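Local coordinates for checkpoint serine/threonine-protein kinase BUB1 (Saccharomyces cerevisiae, PDB 3ESL), which acts in the mitotic spindle assembly checkpoint as a serine/threonine kinase, delaying anaphase until chromosomes are bioriented, and is represented here by its TPR-like N-terminal domain, at residues L8-K12 / W39-Y44; C63-Q68 / F79-W83; A134-E139 / S155-E160. All blocks are in the same frame, centred on the assembly; numbering follows the deposited sequence.

Interaction 1. Residues L8-K12 / W39-Y44; sequences LNQTK and WISTSY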
loop_
_atom_site.group_PDB
_atom_site.type_symbol
_atom_site.label_atom_id
_atom_site.label_comp_id
_atom_site.label_asym_id
_atom_site.label_seq_id
_atom_site.Cartn_x
_atom_site.Cartn_y
_atom_site.Cartn_z
ATOM N N LEU A 8 -4.655 22.927 17.033
ATOM C CA LEU A 8 -4.664 21.790 16.114
ATOM C C LEU A 8 -5.271 22.177 14.775
ATOM O O LEU A 8 -4.763 21.788 13.722
ATOM C CB LEU A 8 -5.398 20.592 16.722
ATOM C CG LEU A 8 -4.693 19.871 17.876
ATOM C CD1 LEU A 8 -5.639 18.883 18.519
ATOM C CD2 LEU A 8 -3.408 19.183 17.441
ATOM N N ASN A 9 -6.345 22.964 14.802
ATOM C CA ASN A 9 -6.941 23.430 13.546
ATOM C C ASN A 9 -6.068 24.364 12.727
ATOM O O ASN A 9 -6.100 24.328 11.489
ATOM C CB ASN A 9 -8.321 24.043 13.763
ATOM C CG ASN A 9 -9.421 23.063 13.479
ATOM O OD1 ASN A 9 -9.933 23.000 12.358
ATOM N ND2 ASN A 9 -9.768 22.256 14.476
ATOM N N GLN A 10 -5.294 25.207 13.406
ATOM C CA GLN A 10 -4.358 26.081 12.708
ATOM C C GLN A 10 -3.281 25.234 12.030
ATOM O O GLN A 10 -2.862 25.538 10.916
ATOM C CB GLN A 10 -3.711 27.075 13.668
ATOM C CG GLN A 10 -4.713 28.058 14.252
ATOM C CD GLN A 10 -4.088 29.042 15.213
ATOM O OE1 GLN A 10 -3.153 28.718 15.946
ATOM N NE2 GLN A 10 -4.613 30.256 15.220
ATOM N N THR A 11 -2.850 24.179 12.720
ATOM C CA THR A 11 -1.803 23.301 12.198
ATOM C C THR A 11 -2.305 22.602 10.938
ATOM O O THR A 11 -1.566 22.504 9.951
ATOM C CB THR A 11 -1.298 22.289 13.246
ATOM O OG1 THR A 11 -0.663 22.992 14.324
ATOM C CG2 THR A 11 -0.258 21.340 12.639
ATOM N N LYS A 12 -3.561 22.153 10.972
ATOM C CA LYS A 12 -4.199 21.527 9.818
ATOM C C LYS A 12 -4.204 22.469 8.621
ATOM O O LYS A 12 -3.817 22.093 7.510
ATOM C CB LYS A 12 -5.625 21.053 10.153
ATOM C CG LYS A 12 -6.330 20.411 8.969
ATOM C CD LYS A 12 -7.657 19.750 9.338
ATOM C CE LYS A 12 -8.761 20.773 9.535
ATOM N NZ LYS A 12 -10.080 20.096 9.758
ATOM N N TRP A 39 1.159 13.592 11.550
ATOM C CA TRP A 39 0.492 14.546 12.460
ATOM C C TRP A 39 -1.008 14.250 12.591
ATOM O O TRP A 39 -1.566 14.246 13.700
ATOM C CB TRP A 39 0.729 15.991 12.026
ATOM C CG TRP A 39 -0.023 16.959 12.891
ATOM C CD1 TRP A 39 0.378 17.456 14.102
ATOM C CD2 TRP A 39 -1.324 17.507 12.635
ATOM N NE1 TRP A 39 -0.598 18.285 14.620
ATOM C CE2 TRP A 39 -1.648 18.344 13.735
ATOM C CE3 TRP A 39 -2.247 17.383 11.581
ATOM C CZ2 TRP A 39 -2.856 19.052 13.809
ATOM C CZ3 TRP A 39 -3.454 18.088 11.653
ATOM C CH2 TRP A 39 -3.745 18.916 12.768
ATOM N N ILE A 40 -1.668 13.999 11.464
ATOM C CA ILE A 40 -3.092 13.669 11.494
ATOM C C ILE A 40 -3.351 12.408 12.319
ATOM O O ILE A 40 -4.261 12.375 13.153
ATOM C CB ILE A 40 -3.659 13.419 10.093
ATOM C CG1 ILE A 40 -3.550 14.668 9.219
ATOM C CG2 ILE A 40 -5.133 12.954 10.180
ATOM C CD1 ILE A 40 -3.692 14.366 7.724
ATOM N N SER A 41 -2.551 11.370 12.075
ATOM C CA SER A 41 -2.801 10.061 12.661
ATOM C C SER A 41 -2.447 10.007 14.150
ATOM O O SER A 41 -2.859 9.081 14.855
ATOM C CB SER A 41 -2.050 8.977 11.882
ATOM O OG SER A 41 -0.650 9.157 12.003
ATOM N N THR A 42 -1.682 10.989 14.618
ATOM C CA THR A 42 -1.300 11.051 16.021
ATOM C C THR A 42 -2.064 12.177 16.725
ATOM O O THR A 42 -2.969 11.916 17.514
ATOM C CB THR A 42 0.229 11.193 16.210
ATOM O OG1 THR A 42 0.699 12.356 15.516
ATOM C CG2 THR A 42 0.960 9.948 15.687
ATOM N N SER A 43 -1.739 13.418 16.395
ATOM C CA SER A 43 -2.284 14.564 17.107
ATOM C C SER A 43 -3.763 14.821 16.825
ATOM O O SER A 43 -4.566 14.954 17.757
ATOM C CB SER A 43 -1.453 15.812 16.815
ATOM O OG SER A 43 -0.128 15.628 17.277
ATOM N N TYR A 44 -4.123 14.873 15.547
ATOM C CA TYR A 44 -5.463 15.297 15.144
ATOM C C TYR A 44 -6.557 14.264 15.446
ATOM O O TYR A 44 -7.606 14.608 15.994
ATOM C CB TYR A 44 -5.468 15.691 13.661
ATOM C CG TYR A 44 -6.704 16.435 13.211
ATOM C CD1 TYR A 44 -7.025 17.693 13.736
ATOM C CD2 TYR A 44 -7.544 15.891 12.247
ATOM C CE1 TYR A 44 -8.171 18.381 13.308
ATOM C CE2 TYR A 44 -8.687 16.562 11.816
ATOM C CZ TYR A 44 -8.995 17.801 12.349
ATOM O OH TYR A 44 -10.127 18.448 11.914
#
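The phenol oxygen of Tyr44 is gripped from two helices: Lys12 NZ donates a hydrogen bond to Tyr44 OH (2.7 Å), and Ser51 OG of helix 49-67 bonds to the same oxygen. Lys12 reaches it with a chain that leaves the backbone extended and then bends at chi3 (77°), which brings the ammonium group back to the hydroxyl, obliquely to the ring. Trp39 carries most of the rest. Its indole points at helix 4-21, and Thr11 CG2 lies over one face, 3.8 Å from the centroid of the five-membered ring, in a CH-pi contact. The opposite face is backed by Tyr44 CB of its own helix. At the six-membered end of the indole, Trp39 CH2 meets the carbonyl Leu8 O edge-on, near the ring plane (3.2 Å), an oxygen that also accepts the helical bond from Lys12 N. Leu8 CD2 fills the angle between Trp39 CZ2 (3.7 Å) and Ser43 CB (3.9 Å). The two segments run antiparallel at 172°, their axes 11.4 Å apart. This surface contact joins the first two helices of the domain as an antiparallel helical hairpin, consistent with the TPR-like all-alpha fold of BUB1.

Interaction 2. Residues C63-Q68 / F79-W83; sequences CLIYIQ and FLKIW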
loop_
_atom_site.group_PDB
_atom_site.type_symbol
_atom_site.label_atom_id
_atom_site.label_comp_id
_atom_site.label_asym_id
_atom_site.label_seq_id
_atom_site.Cartn_x
_atom_site.Cartn_y
_atom_site.Cartn_z
ATOM N N CYS A 63 -1.797 12.015 -1.450
ATOM C CA CYS A 63 -0.390 11.602 -1.505
ATOM C C CYS A 63 -0.175 10.564 -2.613
ATOM O O CYS A 63 0.701 10.716 -3.473
ATOM C CB CYS A 63 0.020 11.015 -0.159
ATOM S SG CYS A 63 1.689 10.336 -0.184
ATOM N N LEU A 64 -0.986 9.509 -2.590
ATOM C CA LEU A 64 -0.815 8.416 -3.561
ATOM C C LEU A 64 -0.955 8.929 -4.995
ATOM O O LEU A 64 -0.138 8.612 -5.871
ATOM C CB LEU A 64 -1.800 7.291 -3.280
ATOM C CG LEU A 64 -1.593 6.603 -1.922
ATOM C CD1 LEU A 64 -2.630 5.480 -1.708
ATOM C CD2 LEU A 64 -0.153 6.069 -1.778
ATOM N N ILE A 65 -1.961 9.770 -5.204
ATOM C CA ILE A 65 -2.252 10.336 -6.531
ATOM C C ILE A 65 -1.149 11.281 -6.996
ATOM O O ILE A 65 -0.717 11.223 -8.149
ATOM C CB ILE A 65 -3.644 11.031 -6.540
ATOM C CG1 ILE A 65 -4.754 9.982 -6.406
ATOM C CG2 ILE A 65 -3.836 11.910 -7.804
ATOM C CD1 ILE A 65 -4.798 8.959 -7.535
ATOM N N TYR A 66 -0.668 12.132 -6.092
ATOM C CA TYR A 66 0.366 13.099 -6.450
ATOM C C TYR A 66 1.704 12.434 -6.793
ATOM O O TYR A 66 2.375 12.815 -7.757
ATOM C CB TYR A 66 0.564 14.102 -5.325
ATOM C CG TYR A 66 1.405 15.296 -5.711
ATOM C CD1 TYR A 66 0.816 16.413 -6.307
ATOM C CD2 TYR A 66 2.775 15.317 -5.476
ATOM C CE1 TYR A 66 1.579 17.515 -6.654
ATOM C CE2 TYR A 66 3.547 16.411 -5.828
ATOM C CZ TYR A 66 2.943 17.507 -6.411
ATOM O OH TYR A 66 3.709 18.605 -6.754
ATOM N N ILE A 67 2.075 11.433 -6.004
ATOM C CA ILE A 67 3.398 10.840 -6.100
ATOM C C ILE A 67 3.457 9.686 -7.135
ATOM O O ILE A 67 4.532 9.395 -7.677
ATOM C CB ILE A 67 3.890 10.381 -4.691
ATOM C CG1 ILE A 67 3.909 11.558 -3.688
ATOM C CG2 ILE A 67 5.243 9.637 -4.781
ATOM C CD1 ILE A 67 5.027 12.610 -3.901
ATOM N N GLN A 68 2.310 9.074 -7.446
ATOM C CA GLN A 68 2.274 7.813 -8.229
ATOM C C GLN A 68 2.946 7.836 -9.610
ATOM O O GLN A 68 3.492 6.819 -10.046
ATOM C CB GLN A 68 0.850 7.271 -8.388
ATOM C CG GLN A 68 -0.082 8.166 -9.235
ATOM C CD GLN A 68 -1.425 7.528 -9.556
ATOM O OE1 GLN A 68 -2.326 8.188 -10.096
ATOM N NE2 GLN A 68 -1.571 6.252 -9.228
ATOM N N PHE A 79 7.066 5.352 0.326
ATOM C CA PHE A 79 5.889 5.412 -0.535
ATOM C C PHE A 79 5.112 4.089 -0.483
ATOM O O PHE A 79 3.886 4.068 -0.322
ATOM C CB PHE A 79 6.317 5.722 -1.965
ATOM C CG PHE A 79 5.178 6.054 -2.891
ATOM C CD1 PHE A 79 4.131 6.895 -2.488
ATOM C CD2 PHE A 79 5.193 5.578 -4.201
ATOM C CE1 PHE A 79 3.076 7.211 -3.392
ATOM C CE2 PHE A 79 4.150 5.884 -5.092
ATOM C CZ PHE A 79 3.104 6.709 -4.687
ATOM N N LEU A 80 5.835 2.981 -0.617
ATOM C CA LEU A 80 5.206 1.660 -0.500
ATOM C C LEU A 80 4.393 1.546 0.789
ATOM O O LEU A 80 3.271 1.046 0.778
ATOM C CB LEU A 80 6.252 0.548 -0.586
ATOM C CG LEU A 80 5.651 -0.856 -0.418
ATOM C CD1 LEU A 80 4.542 -1.111 -1.448
ATOM C CD2 LEU A 80 6.749 -1.933 -0.494
ATOM N N LYS A 81 4.950 2.015 1.901
ATOM C CA LYS A 81 4.270 1.873 3.179
ATOM C C LYS A 81 2.947 2.631 3.211
ATOM O O LYS A 81 2.002 2.178 3.837
ATOM C CB LYS A 81 5.183 2.260 4.339
ATOM C CG LYS A 81 6.276 1.220 4.611
ATOM C CD LYS A 81 7.118 1.649 5.819
ATOM C CE LYS A 81 8.478 0.974 5.818
ATOM N NZ LYS A 81 8.409 -0.465 6.212
ATOM N N ILE A 82 2.880 3.769 2.521
ATOM C CA ILE A 82 1.628 4.530 2.451
ATOM C C ILE A 82 0.548 3.709 1.747
ATOM O O ILE A 82 -0.578 3.640 2.236
ATOM C CB ILE A 82 1.813 5.918 1.794
ATOM C CG1 ILE A 82 2.903 6.696 2.533
ATOM C CG2 ILE A 82 0.488 6.713 1.816
ATOM C CD1 ILE A 82 3.415 7.898 1.780
ATOM N N TRP A 83 0.904 3.059 0.631
ATOM C CA TRP A 83 -0.035 2.171 -0.061
ATOM C C TRP A 83 -0.534 1.081 0.881
ATOM O O TRP A 83 -1.733 0.849 0.965
ATOM C CB TRP A 83 0.589 1.499 -1.281
ATOM C CG TRP A 83 0.793 2.432 -2.433
ATOM C CD1 TRP A 83 1.908 3.143 -2.708
ATOM C CD2 TRP A 83 -0.156 2.746 -3.463
ATOM N NE1 TRP A 83 1.732 3.891 -3.849
ATOM C CE2 TRP A 83 0.474 3.662 -4.338
ATOM C CE3 TRP A 83 -1.472 2.337 -3.732
ATOM C CZ2 TRP A 83 -0.168 4.190 -5.463
ATOM C CZ3 TRP A 83 -2.120 2.861 -4.867
ATOM C CH2 TRP A 83 -1.462 3.778 -5.711
#
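Leu64 and Trp83 both set CG beside the backbone N (chi1 -64° and -73°), and these rotamers lay the leucine fork on the indole. Leu64 CD2 sits almost on the normal of the five-membered ring of Trp83, 3.5 Å from its centroid and 7° off axis, while CD1 rests beyond it near CE3 of the six-membered ring. Leu64 CD2 also touches Ile82 CG2 (3.7 Å) and Phe79 CE1 (3.8 Å), so one methyl is held by three side chains of helix 77-90. The segments, helix 63-67 and helix 79-83, cross roughly antiparallel, joining neighbouring helices within the Mad3/BUB1 homology region, which belongs to the TPR clan. Phe79, with CG opposite the backbone N, swings its ring between two partners: Ile67 CG2 lies over the centre of one face, 3.6 Å from the centroid, and Trp83 NE1 lies over the opposite face, toward the rim. Cys63 SG packs on Ile82 CD1 (3.6 Å), a pair also covered by Leu30 of helix 29-47. Gln68 NE2 comes to the edge of the indole at Trp83 CH2 (4.3 Å) and makes a weak hydrogen bond to Tyr104 OH. Phe194 and Ile195 of helix 193-200 cover Leu64 and Trp83, respectively.

Interaction 3. Residues A134-E139 / S155-E160; sequences AKVLLE and SLSNYE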
loop_
_atom_site.group_PDB
_atom_site.type_symbol
_atom_site.label_atom_id
_atom_site.label_comp_id
_atom_site.label_asym_id
_atom_site.label_seq_id
_atom_site.Cartn_x
_atom_site.Cartn_y
_atom_site.Cartn_z
ATOM N N ALA A 134 -0.424 -17.473 -3.361
ATOM C CA ALA A 134 0.334 -16.701 -2.371
ATOM C C ALA A 134 1.795 -17.145 -2.297
ATOM O O ALA A 134 2.695 -16.315 -2.144
ATOM C CB ALA A 134 -0.325 -16.775 -1.004
ATOM N N LYS A 135 2.039 -18.453 -2.423
ATOM C CA LYS A 135 3.408 -18.979 -2.420
ATOM C C LYS A 135 4.144 -18.520 -3.670
ATOM O O LYS A 135 5.274 -18.046 -3.585
ATOM C CB LYS A 135 3.405 -20.520 -2.315
ATOM C CG LYS A 135 4.764 -21.172 -2.514
ATOM C CD LYS A 135 4.705 -22.662 -2.200
ATOM C CE LYS A 135 6.051 -23.328 -2.422
ATOM N NZ LYS A 135 6.185 -24.529 -1.556
ATOM N N VAL A 136 3.486 -18.618 -4.823
ATOM C CA VAL A 136 4.102 -18.253 -6.095
ATOM C C VAL A 136 4.485 -16.766 -6.095
ATOM O O VAL A 136 5.521 -16.378 -6.642
ATOM C CB VAL A 136 3.190 -18.584 -7.291
ATOM C CG1 VAL A 136 3.808 -18.106 -8.603
ATOM C CG2 VAL A 136 2.937 -20.089 -7.360
ATOM N N LEU A 137 3.649 -15.952 -5.461
ATOM C CA LEU A 137 3.925 -14.522 -5.363
ATOM C C LEU A 137 5.219 -14.244 -4.588
ATOM O O LEU A 137 6.010 -13.383 -4.984
ATOM C CB LEU A 137 2.744 -13.813 -4.731
ATOM C CG LEU A 137 2.651 -12.303 -4.843
ATOM C CD1 LEU A 137 2.892 -11.826 -6.279
ATOM C CD2 LEU A 137 1.278 -11.919 -4.332
ATOM N N LEU A 138 5.447 -14.980 -3.501
ATOM C CA LEU A 138 6.709 -14.828 -2.758
ATOM C C LEU A 138 7.897 -15.246 -3.620
ATOM O O LEU A 138 8.925 -14.559 -3.665
ATOM C CB LEU A 138 6.695 -15.615 -1.448
ATOM C CG LEU A 138 5.702 -15.138 -0.389
ATOM C CD1 LEU A 138 5.602 -16.153 0.741
ATOM C CD2 LEU A 138 6.073 -13.746 0.157
ATOM N N GLU A 139 7.741 -16.353 -4.339
ATOM C CA GLU A 139 8.789 -16.821 -5.243
ATOM C C GLU A 139 9.047 -15.832 -6.389
ATOM O O GLU A 139 10.180 -15.688 -6.847
ATOM C CB GLU A 139 8.442 -18.211 -5.787
ATOM C CG GLU A 139 8.249 -19.247 -4.691
ATOM C CD GLU A 139 7.784 -20.592 -5.219
ATOM O OE1 GLU A 139 7.105 -20.631 -6.271
ATOM O OE2 GLU A 139 8.095 -21.614 -4.567
ATOM N N SER A 155 10.237 -15.379 5.086
ATOM C CA SER A 155 8.778 -15.235 4.973
ATOM C C SER A 155 8.169 -16.422 4.232
ATOM O O SER A 155 7.114 -16.942 4.621
ATOM C CB SER A 155 8.417 -13.926 4.252
ATOM O OG SER A 155 8.686 -12.798 5.077
ATOM N N LEU A 156 8.848 -16.832 3.167
ATOM C CA LEU A 156 8.452 -17.975 2.369
ATOM C C LEU A 156 8.561 -19.259 3.196
ATOM O O LEU A 156 7.639 -20.083 3.196
ATOM C CB LEU A 156 9.319 -18.053 1.113
ATOM C CG LEU A 156 9.134 -19.185 0.097
ATOM C CD1 LEU A 156 7.675 -19.350 -0.354
ATOM C CD2 LEU A 156 10.039 -18.951 -1.097
ATOM N N SER A 157 9.672 -19.408 3.918
ATOM C CA SER A 157 9.878 -20.569 4.793
ATOM C C SER A 157 8.780 -20.686 5.847
ATOM O O SER A 157 8.215 -21.770 6.034
ATOM C CB SER A 157 11.258 -20.524 5.455
ATOM O OG SER A 157 11.500 -21.709 6.202
ATOM N N ASN A 158 8.470 -19.577 6.520
ATOM C CA ASN A 158 7.403 -19.561 7.521
ATOM C C ASN A 158 6.043 -19.894 6.915
ATOM O O ASN A 158 5.212 -20.545 7.556
ATOM C CB ASN A 158 7.339 -18.213 8.250
ATOM C CG ASN A 158 8.617 -17.897 9.015
ATOM O OD1 ASN A 158 9.450 -18.773 9.251
ATOM N ND2 ASN A 158 8.771 -16.642 9.411
ATOM N N TYR A 159 5.822 -19.449 5.680
ATOM C CA TYR A 159 4.572 -19.728 4.983
ATOM C C TYR A 159 4.428 -21.213 4.652
ATOM O O TYR A 159 3.339 -21.795 4.796
ATOM C CB TYR A 159 4.444 -18.883 3.714
ATOM C CG TYR A 159 3.106 -19.060 3.038
ATOM C CD1 TYR A 159 1.930 -19.111 3.795
ATOM C CD2 TYR A 159 3.010 -19.187 1.654
ATOM C CE1 TYR A 159 0.698 -19.278 3.186
ATOM C CE2 TYR A 159 1.772 -19.358 1.034
ATOM C CZ TYR A 159 0.625 -19.398 1.814
ATOM O OH TYR A 159 -0.607 -19.562 1.225
ATOM N N GLU A 160 5.520 -21.826 4.207
ATOM C CA GLU A 160 5.521 -23.270 3.960
ATOM C C GLU A 160 5.204 -24.076 5.230
ATOM O O GLU A 160 4.570 -25.128 5.150
ATOM C CB GLU A 160 6.832 -23.712 3.306
ATOM C CG GLU A 160 6.975 -23.174 1.887
ATOM C CD GLU A 160 8.322 -23.463 1.247
ATOM O OE1 GLU A 160 9.312 -23.691 1.979
ATOM O OE2 GLU A 160 8.392 -23.448 -0.001
#
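A single salt bridge spans the two helices: Lys135 NZ donates to Glu160 OE2 at 2.9 Å. Lys135 is extended along its length, its CG trans to the main-chain nitrogen (chi1 171°), and the Lys135 and Glu160 side chains meet at about a right angle. The ammonium approaches the anti side of the carboxylate oxygen, 32° out of the carboxylate plane. Glu139 OE2 lies 4.9 Å from Glu160 OE2, so the lysine probably also eases the repulsion between these two acids. Apolar packing fills the interior side. Leu138 and Leu156 lie alongside one another, pointing opposite ways, their CD1 methyls 4.0 Å apart, and Leu138 CD1 also reaches Tyr159 CD2 (4.1 Å). The segments are antiparallel at 161°, with axes 10.2 Å apart, so that helices 131-143 and 149-165 form a helical hairpin of the BUB1 N-terminal domain. The Tyr159 ring turns its CE2 edge to the backbone at Lys135 N (3.6 Å), and its hydroxyl end abuts the methyl of Ala134. Tyr159 OH is hydrogen-bonded to Phe131 O near the start of helix 131-143. Ser155 OG bonds to Glu119 OE2, and Ala134 O to Ser122 OG, linking both segments to helix 115-127.

How the interactions relate
From the N terminus, interaction 1 comes first: it closes the loop joining helix 4-21 to helix 29-47, the outermost pair at this end. Helix 49-67 follows directly and supplies the first segment of interaction 2, which closes the turn into helix 77-90 near the centre of the chain. After helices 95-108 and 115-127, interaction 3 closes the short link between helices 131-143 and 149-165. The three are in series; none nests in or crosses another. Centres of interactions 1 and 2 lie 20 Å apart and those of 2 and 3 26 Å, while interactions 1 and 3 fall on opposite sides of the chain's centre, 39 Å apart.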